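Local coordinates for protein glycerol trinitrate reductase (Agrobacterium tumefaciens, PDB 5EPD) that is an old yellow enzyme family flavoprotein, crystallised without its FMN, that reduces glycerol trinitrate and probably draws its electrons from NADH or NADPH, at residues Ala78-Gln89 against Trp122-Gln133; Ala138-Ala147 against Asp159-Glu167. All coordinates share one frame; numbering follows the deposited sequence.

Contact 1 of 2, residues Ala78-Gln89 against Trp122-Gln133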
loop_
_atom_site.group_PDB
_atom_site.type_symbol
_atom_site.label_atom_id
_atom_site.label_comp_id
_atom_site.label_asym_id
_atom_site.label_seq_id
_atom_site.Cartn_x
_atom_site.Cartn_y
_atom_site.Cartn_z
ATOM N N ALA A 78 2.893 -1.978 -3.650
ATOM C CA ALA A 78 1.933 -1.216 -4.444
ATOM C C ALA A 78 1.945 -1.717 -5.905
ATOM O O ALA A 78 3.017 -1.887 -6.508
ATOM C CB ALA A 78 2.263 0.266 -4.391
ATOM N N THR A 79 0.739 -1.948 -6.434
ATOM C CA THR A 79 0.512 -2.684 -7.664
ATOM C C THR A 79 -0.558 -1.900 -8.494
ATOM O O THR A 79 -1.739 -1.805 -8.105
ATOM C CB THR A 79 0.101 -4.145 -7.324
ATOM O OG1 THR A 79 1.240 -4.876 -6.832
ATOM C CG2 THR A 79 -0.506 -4.895 -8.547
ATOM N N GLN A 80 -0.109 -1.294 -9.602
ATOM C CA GLN A 80 -0.969 -0.457 -10.472
ATOM C C GLN A 80 -2.162 -1.180 -11.110
ATOM O O GLN A 80 -2.062 -2.322 -11.607
ATOM C CB GLN A 80 -0.173 0.182 -11.594
ATOM C CG GLN A 80 0.492 -0.834 -12.515
ATOM C CD GLN A 80 1.987 -0.966 -12.275
ATOM O OE1 GLN A 80 2.495 -0.748 -11.167
ATOM N NE2 GLN A 80 2.704 -1.339 -13.322
ATOM N N ILE A 81 -3.281 -0.465 -11.099
ATOM C CA ILE A 81 -4.543 -0.942 -11.666
ATOM C C ILE A 81 -4.649 -0.714 -13.206
ATOM O O ILE A 81 -5.499 -1.319 -13.878
ATOM C CB ILE A 81 -5.708 -0.270 -10.924
ATOM C CG1 ILE A 81 -5.725 1.253 -11.164
ATOM C CG2 ILE A 81 -5.603 -0.591 -9.436
ATOM C CD1 ILE A 81 -6.925 1.963 -10.570
ATOM N N SER A 82 -3.785 0.157 -13.736
ATOM C CA SER A 82 -3.710 0.504 -15.158
ATOM C C SER A 82 -2.308 1.021 -15.402
ATOM O O SER A 82 -1.596 1.322 -14.448
ATOM C CB SER A 82 -4.685 1.622 -15.456
ATOM O OG SER A 82 -4.375 2.764 -14.672
ATOM N N GLN A 83 -1.894 1.154 -16.655
ATOM C CA GLN A 83 -0.565 1.738 -16.941
ATOM C C GLN A 83 -0.552 3.248 -16.672
ATOM O O GLN A 83 0.505 3.845 -16.379
ATOM C CB GLN A 83 -0.166 1.450 -18.379
ATOM C CG GLN A 83 1.255 1.800 -18.742
ATOM C CD GLN A 83 1.461 1.688 -20.241
ATOM O OE1 GLN A 83 0.865 0.835 -20.881
ATOM N NE2 GLN A 83 2.266 2.571 -20.812
ATOM N N GLN A 84 -1.734 3.851 -16.773
ATOM C CA GLN A 84 -1.934 5.238 -16.435
ATOM C C GLN A 84 -1.512 5.456 -14.977
ATOM O O GLN A 84 -0.815 6.435 -14.625
ATOM C CB GLN A 84 -3.408 5.608 -16.623
ATOM C CG GLN A 84 -3.682 7.100 -16.424
ATOM C CD GLN A 84 -5.151 7.423 -16.299
ATOM O OE1 GLN A 84 -5.787 7.161 -15.268
ATOM N NE2 GLN A 84 -5.702 8.025 -17.345
ATOM N N GLY A 85 -1.934 4.529 -14.128
ATOM C CA GLY A 85 -1.569 4.555 -12.724
ATOM C C GLY A 85 -0.179 4.054 -12.347
ATOM O O GLY A 85 0.079 3.919 -11.134
ATOM N N GLN A 86 0.699 3.756 -13.323
ATOM C CA GLN A 86 2.095 3.374 -13.028
ATOM C C GLN A 86 2.972 4.617 -12.901
ATOM O O GLN A 86 2.887 5.549 -13.736
ATOM C CB GLN A 86 2.683 2.452 -14.113
ATOM C CG GLN A 86 4.045 1.826 -13.738
ATOM C CD GLN A 86 4.711 1.006 -14.862
ATOM O OE1 GLN A 86 4.055 0.547 -15.802
ATOM N NE2 GLN A 86 6.027 0.817 -14.751
ATOM N N GLY A 87 3.826 4.629 -11.876
ATOM C CA GLY A 87 4.708 5.793 -11.595
ATOM C C GLY A 87 6.187 5.511 -11.413
ATOM O O GLY A 87 7.008 6.411 -11.462
ATOM N N TYR A 88 6.511 4.254 -11.178
ATOM C CA TYR A 88 7.905 3.788 -11.067
ATOM C C TYR A 88 8.106 2.610 -12.020
ATOM O O TYR A 88 7.162 1.817 -12.233
ATOM C CB TYR A 88 8.180 3.324 -9.636
ATOM C CG TYR A 88 7.878 4.367 -8.606
ATOM C CD1 TYR A 88 6.596 4.575 -8.162
ATOM C CD2 TYR A 88 8.893 5.141 -8.073
ATOM C CE1 TYR A 88 6.326 5.532 -7.195
ATOM C CE2 TYR A 88 8.650 6.085 -7.111
ATOM C CZ TYR A 88 7.364 6.282 -6.673
ATOM O OH TYR A 88 7.135 7.259 -5.720
ATOM N N GLN A 89 9.305 2.494 -12.594
ATOM C CA GLN A 89 9.585 1.379 -13.505
ATOM C C GLN A 89 9.450 0.007 -12.825
ATOM O O GLN A 89 9.757 -0.158 -11.622
ATOM C CB GLN A 89 10.981 1.499 -14.099
ATOM C CG GLN A 89 12.133 1.523 -13.086
ATOM C CD GLN A 89 13.495 1.544 -13.790
ATOM O OE1 GLN A 89 13.796 2.433 -14.617
ATOM N NE2 GLN A 89 14.327 0.547 -13.474
ATOM N N TRP A 122 -3.038 0.404 -6.612
ATOM C CA TRP A 122 -2.325 1.639 -6.837
ATOM C C TRP A 122 -2.809 2.439 -8.049
ATOM O O TRP A 122 -3.074 1.878 -9.120
ATOM C CB TRP A 122 -0.879 1.252 -7.099
ATOM C CG TRP A 122 0.162 2.190 -6.649
ATOM C CD1 TRP A 122 0.019 3.332 -5.875
ATOM C CD2 TRP A 122 1.559 2.039 -6.896
ATOM N NE1 TRP A 122 1.263 3.888 -5.632
ATOM C CE2 TRP A 122 2.221 3.106 -6.238
ATOM C CE3 TRP A 122 2.317 1.077 -7.564
ATOM C CZ2 TRP A 122 3.610 3.244 -6.264
ATOM C CZ3 TRP A 122 3.688 1.212 -7.592
ATOM C CH2 TRP A 122 4.326 2.285 -6.947
ATOM N N HIS A 123 -2.890 3.755 -7.872
ATOM C CA HIS A 123 -2.849 4.722 -8.976
ATOM C C HIS A 123 -1.983 5.889 -8.493
ATOM O O HIS A 123 -2.393 6.667 -7.604
ATOM C CB HIS A 123 -4.255 5.225 -9.351
ATOM C CG HIS A 123 -4.346 5.823 -10.719
ATOM N ND1 HIS A 123 -3.407 6.700 -11.221
ATOM C CD2 HIS A 123 -5.278 5.682 -11.693
ATOM C CE1 HIS A 123 -3.745 7.066 -12.444
ATOM N NE2 HIS A 123 -4.885 6.471 -12.751
ATOM N N VAL A 124 -0.805 6.032 -9.093
ATOM C CA VAL A 124 0.141 7.085 -8.673
ATOM C C VAL A 124 -0.249 8.543 -8.949
ATOM O O VAL A 124 0.358 9.479 -8.408
ATOM C CB VAL A 124 1.547 6.863 -9.277
ATOM C CG1 VAL A 124 2.080 5.496 -8.836
ATOM C CG2 VAL A 124 1.549 7.054 -10.795
ATOM N N GLY A 125 -1.232 8.751 -9.807
ATOM C CA GLY A 125 -1.594 10.108 -10.207
ATOM C C GLY A 125 -0.381 10.839 -10.767
ATOM O O GLY A 125 0.312 10.318 -11.653
ATOM N N ARG A 126 -0.113 12.037 -10.250
ATOM C CA ARG A 126 0.946 12.889 -10.826
ATOM C C ARG A 126 2.382 12.429 -10.543
ATOM O O ARG A 126 3.341 12.989 -11.132
ATOM C CB ARG A 126 0.793 14.325 -10.346
ATOM C CG ARG A 126 1.133 14.522 -8.885
ATOM C CD ARG A 126 0.626 15.852 -8.386
ATOM N NE ARG A 126 1.010 16.035 -6.995
ATOM C CZ ARG A 126 1.123 17.209 -6.370
ATOM N NH1 ARG A 126 0.879 18.372 -6.981
ATOM N NH2 ARG A 126 1.466 17.207 -5.095
ATOM N N ILE A 127 2.531 11.428 -9.658
ATOM C CA ILE A 127 3.855 10.867 -9.343
ATOM C C ILE A 127 4.180 9.774 -10.365
ATOM O O ILE A 127 4.161 8.565 -10.060
ATOM C CB ILE A 127 3.929 10.366 -7.888
ATOM C CG1 ILE A 127 3.585 11.518 -6.937
ATOM C CG2 ILE A 127 5.336 9.882 -7.544
ATOM C CD1 ILE A 127 3.597 11.115 -5.477
ATOM N N SER A 128 4.463 10.240 -11.589
ATOM C CA SER A 128 4.862 9.382 -12.708
ATOM C C SER A 128 5.711 10.173 -13.702
ATOM O O SER A 128 6.079 11.331 -13.457
ATOM C CB SER A 128 3.624 8.802 -13.409
ATOM O OG SER A 128 3.987 7.805 -14.355
ATOM N N HIS A 129 6.030 9.544 -14.822
ATOM C CA HIS A 129 6.848 10.180 -15.849
ATOM C C HIS A 129 6.265 9.786 -17.193
ATOM O O HIS A 129 5.741 8.683 -17.346
ATOM C CB HIS A 129 8.298 9.716 -15.714
ATOM C CG HIS A 129 9.277 10.516 -16.518
ATOM N ND1 HIS A 129 9.567 10.237 -17.836
ATOM C CD2 HIS A 129 10.071 11.560 -16.178
ATOM C CE1 HIS A 129 10.477 11.085 -18.282
ATOM N NE2 HIS A 129 10.806 11.895 -17.293
ATOM N N VAL A 130 6.331 10.697 -18.153
ATOM C CA VAL A 130 5.825 10.445 -19.522
ATOM C C VAL A 130 6.305 9.120 -20.099
ATOM O O VAL A 130 5.544 8.380 -20.721
ATOM C CB VAL A 130 6.124 11.628 -20.494
ATOM C CG1 VAL A 130 5.230 12.806 -20.173
ATOM C CG2 VAL A 130 7.586 12.073 -20.434
ATOM N N ASN A 131 7.559 8.802 -19.844
ATOM C CA ASN A 131 8.137 7.525 -20.266
ATOM C C ASN A 131 7.383 6.263 -19.795
ATOM O O ASN A 131 7.489 5.209 -20.431
ATOM C CB ASN A 131 9.633 7.442 -19.863
ATOM C CG ASN A 131 10.513 8.404 -20.659
ATOM O OD1 ASN A 131 10.034 9.121 -21.533
ATOM N ND2 ASN A 131 11.799 8.430 -20.354
ATOM N N LEU A 132 6.642 6.338 -18.694
ATOM C CA LEU A 132 5.920 5.161 -18.229
ATOM C C LEU A 132 4.473 5.160 -18.711
ATOM O O LEU A 132 3.814 4.115 -18.677
ATOM C CB LEU A 132 5.985 5.048 -16.692
ATOM C CG LEU A 132 7.387 4.988 -16.069
ATOM C CD1 LEU A 132 7.359 5.299 -14.583
ATOM C CD2 LEU A 132 8.006 3.624 -16.298
ATOM N N GLN A 133 3.984 6.324 -19.156
ATOM C CA GLN A 133 2.559 6.513 -19.453
ATOM C C GLN A 133 2.204 6.036 -20.854
ATOM O O GLN A 133 3.068 6.039 -21.747
ATOM C CB GLN A 133 2.183 7.985 -19.333
ATOM C CG GLN A 133 2.183 8.537 -17.913
ATOM C CD GLN A 133 1.053 7.986 -17.083
ATOM O OE1 GLN A 133 -0.071 7.836 -17.564
ATOM N NE2 GLN A 133 1.351 7.647 -15.828
HETATM O O HOH W 1 -0.772 9.344 -13.788
HETATM O O HOH W 2 5.057 1.960 -18.146
#
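His123 and Gln84 share a short, straight hydrogen bond: NE2 of His123 lies 2.8 Å from OE1 of Gln84, which receives it on a lone pair and sits in the plane of the imidazole. Gln84 gets there with CG anti to its backbone N (chi1 -174°) and an extended chain. The same loop covers one face of that ring, with Gly85 CA 3.4 Å from the imidazole centroid; having no side chain, Gly85 can lie this near, for the place of a CB is already taken by CG of His123. Gln133 supplies a second amide grip. Its NE2 donates to the backbone O of Gln84 at 2.8 Å and also to Ser128 OG, both partners lying in its amide plane, while Ser128 OG in turn donates a hydrogen bond to Gln86 O, 2.6 Å away, on a carbonyl lone pair. Further out, Gln83 NE2 reaches Leu132 O, and Val124 N donates to Gly85 O at 3.1 Å. A water donates to both Gln84 O and Gly125 O.

Packing then takes over. Gly87 CA lies against Val124 CG2 and Ile127 O, which occupy the place of a side chain. The rings of Tyr88 and Trp122 meet rim to rim, planes 12° apart; the tyrosine hydroxyl is hydrogen-bonded to that of Tyr201. At the base, Trp122 N to Thr79 O and Ile81 N to Trp122 O form the parallel pairing of adjacent strands 73-80 and 117-122; the loops that follow them pack together at the C-terminal end of the TIM barrel, the end that carries the flavin site in this family.

Contact 2 of 2, residues Ala138-Ala147 against Asp159-Glu167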
loop_
_atom_site.group_PDB
_atom_site.type_symbol
_atom_site.label_atom_id
_atom_site.label_comp_id
_atom_site.label_asym_id
_atom_site.label_seq_id
_atom_site.Cartn_x
_atom_site.Cartn_y
_atom_site.Cartn_z
ATOM N N ALA A 138 0.864 12.676 -20.622
ATOM C CA ALA A 138 1.130 13.285 -19.337
ATOM C C ALA A 138 0.434 12.509 -18.184
ATOM O O ALA A 138 -0.708 12.080 -18.325
ATOM C CB ALA A 138 0.702 14.736 -19.350
ATOM N N PRO A 139 1.120 12.344 -17.037
ATOM C CA PRO A 139 0.435 11.706 -15.914
ATOM C C PRO A 139 -0.846 12.459 -15.565
ATOM O O PRO A 139 -1.019 13.633 -15.965
ATOM C CB PRO A 139 1.431 11.841 -14.754
ATOM C CG PRO A 139 2.725 12.288 -15.339
ATOM C CD PRO A 139 2.391 12.968 -16.628
ATOM N N VAL A 140 -1.735 11.814 -14.824
ATOM C CA VAL A 140 -3.014 12.451 -14.494
ATOM C C VAL A 140 -3.121 12.797 -13.008
ATOM O O VAL A 140 -2.451 12.197 -12.163
ATOM C CB VAL A 140 -4.220 11.610 -14.957
ATOM C CG1 VAL A 140 -4.170 11.443 -16.471
ATOM C CG2 VAL A 140 -4.265 10.266 -14.226
ATOM N N ALA A 141 -3.955 13.787 -12.705
ATOM C CA ALA A 141 -4.002 14.388 -11.382
ATOM C C ALA A 141 -5.299 15.197 -11.266
ATOM O O ALA A 141 -5.917 15.520 -12.291
ATOM C CB ALA A 141 -2.798 15.296 -11.215
ATOM N N PRO A 142 -5.709 15.549 -10.031
ATOM C CA PRO A 142 -6.903 16.400 -9.884
ATOM C C PRO A 142 -6.717 17.823 -10.478
ATOM O O PRO A 142 -7.639 18.362 -11.080
ATOM C CB PRO A 142 -7.100 16.466 -8.355
ATOM C CG PRO A 142 -5.739 16.222 -7.776
ATOM C CD PRO A 142 -5.083 15.245 -8.730
ATOM N N SER A 143 -5.526 18.403 -10.302
ATOM C CA SER A 143 -5.184 19.714 -10.827
ATOM C C SER A 143 -3.807 19.602 -11.452
ATOM O O SER A 143 -3.009 18.742 -11.061
ATOM C CB SER A 143 -5.166 20.736 -9.697
ATOM O OG SER A 143 -6.394 20.705 -8.984
ATOM N N ALA A 144 -3.538 20.451 -12.443
ATOM C CA ALA A 144 -2.248 20.470 -13.153
ATOM C C ALA A 144 -1.178 21.194 -12.316
ATOM O O ALA A 144 -0.832 22.340 -12.584
ATOM C CB ALA A 144 -2.415 21.130 -14.525
ATOM N N ILE A 145 -0.702 20.528 -11.263
ATOM C CA ILE A 145 0.366 21.047 -10.406
ATOM C C ILE A 145 1.354 19.892 -10.269
ATOM O O ILE A 145 1.001 18.832 -9.752
ATOM C CB ILE A 145 -0.124 21.435 -8.991
ATOM C CG1 ILE A 145 -1.375 22.321 -9.042
ATOM C CG2 ILE A 145 0.994 22.126 -8.215
ATOM C CD1 ILE A 145 -2.206 22.313 -7.766
ATOM N N ARG A 146 2.574 20.089 -10.761
ATOM C CA ARG A 146 3.630 19.094 -10.661
ATOM C C ARG A 146 3.971 18.842 -9.197
ATOM O O ARG A 146 3.922 19.757 -8.367
ATOM C CB ARG A 146 4.887 19.592 -11.366
ATOM C CG ARG A 146 5.790 18.471 -11.837
ATOM C CD ARG A 146 6.983 19.005 -12.609
ATOM N NE ARG A 146 8.178 19.113 -11.774
ATOM C CZ ARG A 146 8.649 20.225 -11.212
ATOM N NH1 ARG A 146 8.033 21.392 -11.364
ATOM N NH2 ARG A 146 9.758 20.152 -10.474
ATOM N N ALA A 147 4.313 17.598 -8.879
ATOM C CA ALA A 147 4.902 17.294 -7.591
ATOM C C ALA A 147 6.414 17.601 -7.652
ATOM O O ALA A 147 7.046 17.448 -8.694
ATOM C CB ALA A 147 4.657 15.846 -7.226
ATOM N N ASP A 159 12.988 13.880 -12.116
ATOM C CA ASP A 159 11.792 14.580 -11.657
ATOM C C ASP A 159 10.555 14.015 -12.370
ATOM O O ASP A 159 10.603 13.636 -13.552
ATOM C CB ASP A 159 11.906 16.079 -11.900
ATOM C CG ASP A 159 13.105 16.686 -11.222
ATOM O OD1 ASP A 159 13.519 16.216 -10.151
ATOM O OD2 ASP A 159 13.661 17.639 -11.781
ATOM N N VAL A 160 9.464 13.919 -11.635
ATOM C CA VAL A 160 8.198 13.530 -12.228
ATOM C C VAL A 160 7.736 14.605 -13.213
ATOM O O VAL A 160 8.142 15.763 -13.127
ATOM C CB VAL A 160 7.111 13.245 -11.161
ATOM C CG1 VAL A 160 7.493 11.995 -10.357
ATOM C CG2 VAL A 160 6.872 14.450 -10.229
ATOM N N SER A 161 6.902 14.201 -14.163
ATOM C CA SER A 161 6.455 15.073 -15.220
ATOM C C SER A 161 5.301 15.942 -14.756
ATOM O O SER A 161 4.616 15.623 -13.768
ATOM C CB SER A 161 5.988 14.232 -16.395
ATOM O OG SER A 161 7.011 13.347 -16.830
ATOM N N GLU A 162 5.087 17.030 -15.504
ATOM C CA GLU A 162 3.892 17.874 -15.401
ATOM C C GLU A 162 2.642 17.026 -15.678
ATOM O O GLU A 162 2.579 16.338 -16.689
ATOM C CB GLU A 162 3.960 18.996 -16.444
ATOM C CG GLU A 162 5.129 19.963 -16.261
ATOM C CD GLU A 162 4.920 20.942 -15.117
ATOM O OE1 GLU A 162 3.757 21.050 -14.644
ATOM O OE2 GLU A 162 5.924 21.595 -14.706
ATOM N N PRO A 163 1.656 17.049 -14.769
ATOM C CA PRO A 163 0.469 16.255 -15.018
ATOM C C PRO A 163 -0.649 17.047 -15.689
ATOM O O PRO A 163 -0.644 18.266 -15.643
ATOM C CB PRO A 163 0.026 15.880 -13.605
ATOM C CG PRO A 163 0.421 17.063 -12.766
ATOM C CD PRO A 163 1.694 17.576 -13.383
ATOM N N ARG A 164 -1.620 16.327 -16.232
ATOM C CA ARG A 164 -2.855 16.865 -16.809
ATOM C C ARG A 164 -4.002 16.712 -15.802
ATOM O O ARG A 164 -4.188 15.626 -15.220
ATOM C CB ARG A 164 -3.143 16.069 -18.096
ATOM C CG ARG A 164 -4.516 16.205 -18.753
ATOM C CD ARG A 164 -4.618 15.318 -20.007
ATOM N NE ARG A 164 -4.980 13.932 -19.694
ATOM C CZ ARG A 164 -6.194 13.529 -19.286
ATOM N NH1 ARG A 164 -7.209 14.383 -19.111
ATOM N NH2 ARG A 164 -6.401 12.260 -19.021
ATOM N N ALA A 165 -4.767 17.779 -15.575
ATOM C CA ALA A 165 -5.904 17.709 -14.650
ATOM C C ALA A 165 -7.031 16.871 -15.261
ATOM O O ALA A 165 -7.420 17.109 -16.401
ATOM C CB ALA A 165 -6.399 19.106 -14.314
ATOM N N LEU A 166 -7.543 15.881 -14.526
ATOM C CA LEU A 166 -8.562 14.966 -15.067
ATOM C C LEU A 166 -9.893 15.629 -15.350
ATOM O O LEU A 166 -10.398 16.396 -14.538
ATOM C CB LEU A 166 -8.830 13.824 -14.113
ATOM C CG LEU A 166 -7.721 12.783 -14.121
ATOM C CD1 LEU A 166 -7.735 12.030 -12.785
ATOM C CD2 LEU A 166 -7.841 11.843 -15.330
ATOM N N GLU A 167 -10.468 15.306 -16.505
ATOM C CA GLU A 167 -11.829 15.721 -16.826
ATOM C C GLU A 167 -12.756 14.993 -15.852
ATOM O O GLU A 167 -12.586 13.781 -15.601
ATOM C CB GLU A 167 -12.205 15.370 -18.283
ATOM C CG GLU A 167 -11.310 15.945 -19.375
ATOM C CD GLU A 167 -11.183 17.459 -19.293
ATOM O OE1 GLU A 167 -12.107 18.134 -18.793
ATOM O OE2 GLU A 167 -10.146 17.994 -19.727
HETATM O O HOH W 3 -2.548 12.971 -20.273
HETATM O O HOH W 4 3.972 15.562 -10.895
#
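Val140-Ala141 and Arg164-Ala165 pair as a short parallel two-stranded sheet: Arg164 N donates to Pro139 O and Leu166 N to Ala141 O, each at 2.8 Å and almost in line with its carbonyl, while the bond from Ala141 N to Arg164 O between them is weak. Val140 and Arg164 occupy one face and point the same way. The arginine, bent at chi3 (84°), lays its guanidinium beside the valine, Arg164 NH2 3.5 Å from Val140 CG1; its charge is met by Glu170, and its NE donates a hydrogen bond to a water that in turn donates to Ala138 O. Leu166 brings CD2 to 3.6 Å from Val140 CB, so the valine has both the leucine and the arginine end against it.

On the other face the side chains are the small ones of Ala141 and Ala165. Ala141 CB packs 3.7 Å from Pro163 CB, and Ala165 CB tucks under the turn at Ser143-Ala144. Pro163 has no N-H to leave unpaired in this irregular stretch, and its rigid ring wedges between Ala141 and the backbone of Ile145 and Arg146, Pro163 CG resting 3.5 Å from Ile145 O. Beyond it Arg146 carries its aliphatic chain over the backbone of Val160 and Ser161. CG stands anti to the backbone N (chi1 -155°), which leads the chain past the Glu162 carboxylate; the salt bridge from Arg146 NH1 to Glu162 OE2 is long, at 4.0 Å. A water links Ala147 N to Ser161 O, and Val160 CG2 packs on Ala147.

Arg214 binds the carbonyls of Pro142 and Leu166. The little sheet touches helix 171-187 through Leu166 and helix 202-207 through Ala141 and Pro142, with the hairpin of strands 150-153 and 156-159 joining its two segments.

From the N terminus, strand 73-80 runs into the loop to Gln89, helix 97-112 returns the chain, and strand 117-122 with its following loop closes contact 1, completing a beta-alpha-beta crossover of the barrel. The chain goes straight on from Gln133 to Ala138, passes through the hairpin 150-153/156-159, and comes back to close contact 2. The two loops therefore follow in series, neither nested nor crossed. They are tied by probable hydrogen bonds from Arg126 NH1 to Ile145 O and from Val130 N to Ser161 OG, and Val140 packs on Gln84 and His123. Both contacts belong to the region between strand 117-122 and helix 171-187, contact 1 also holding the end of strand 73-80.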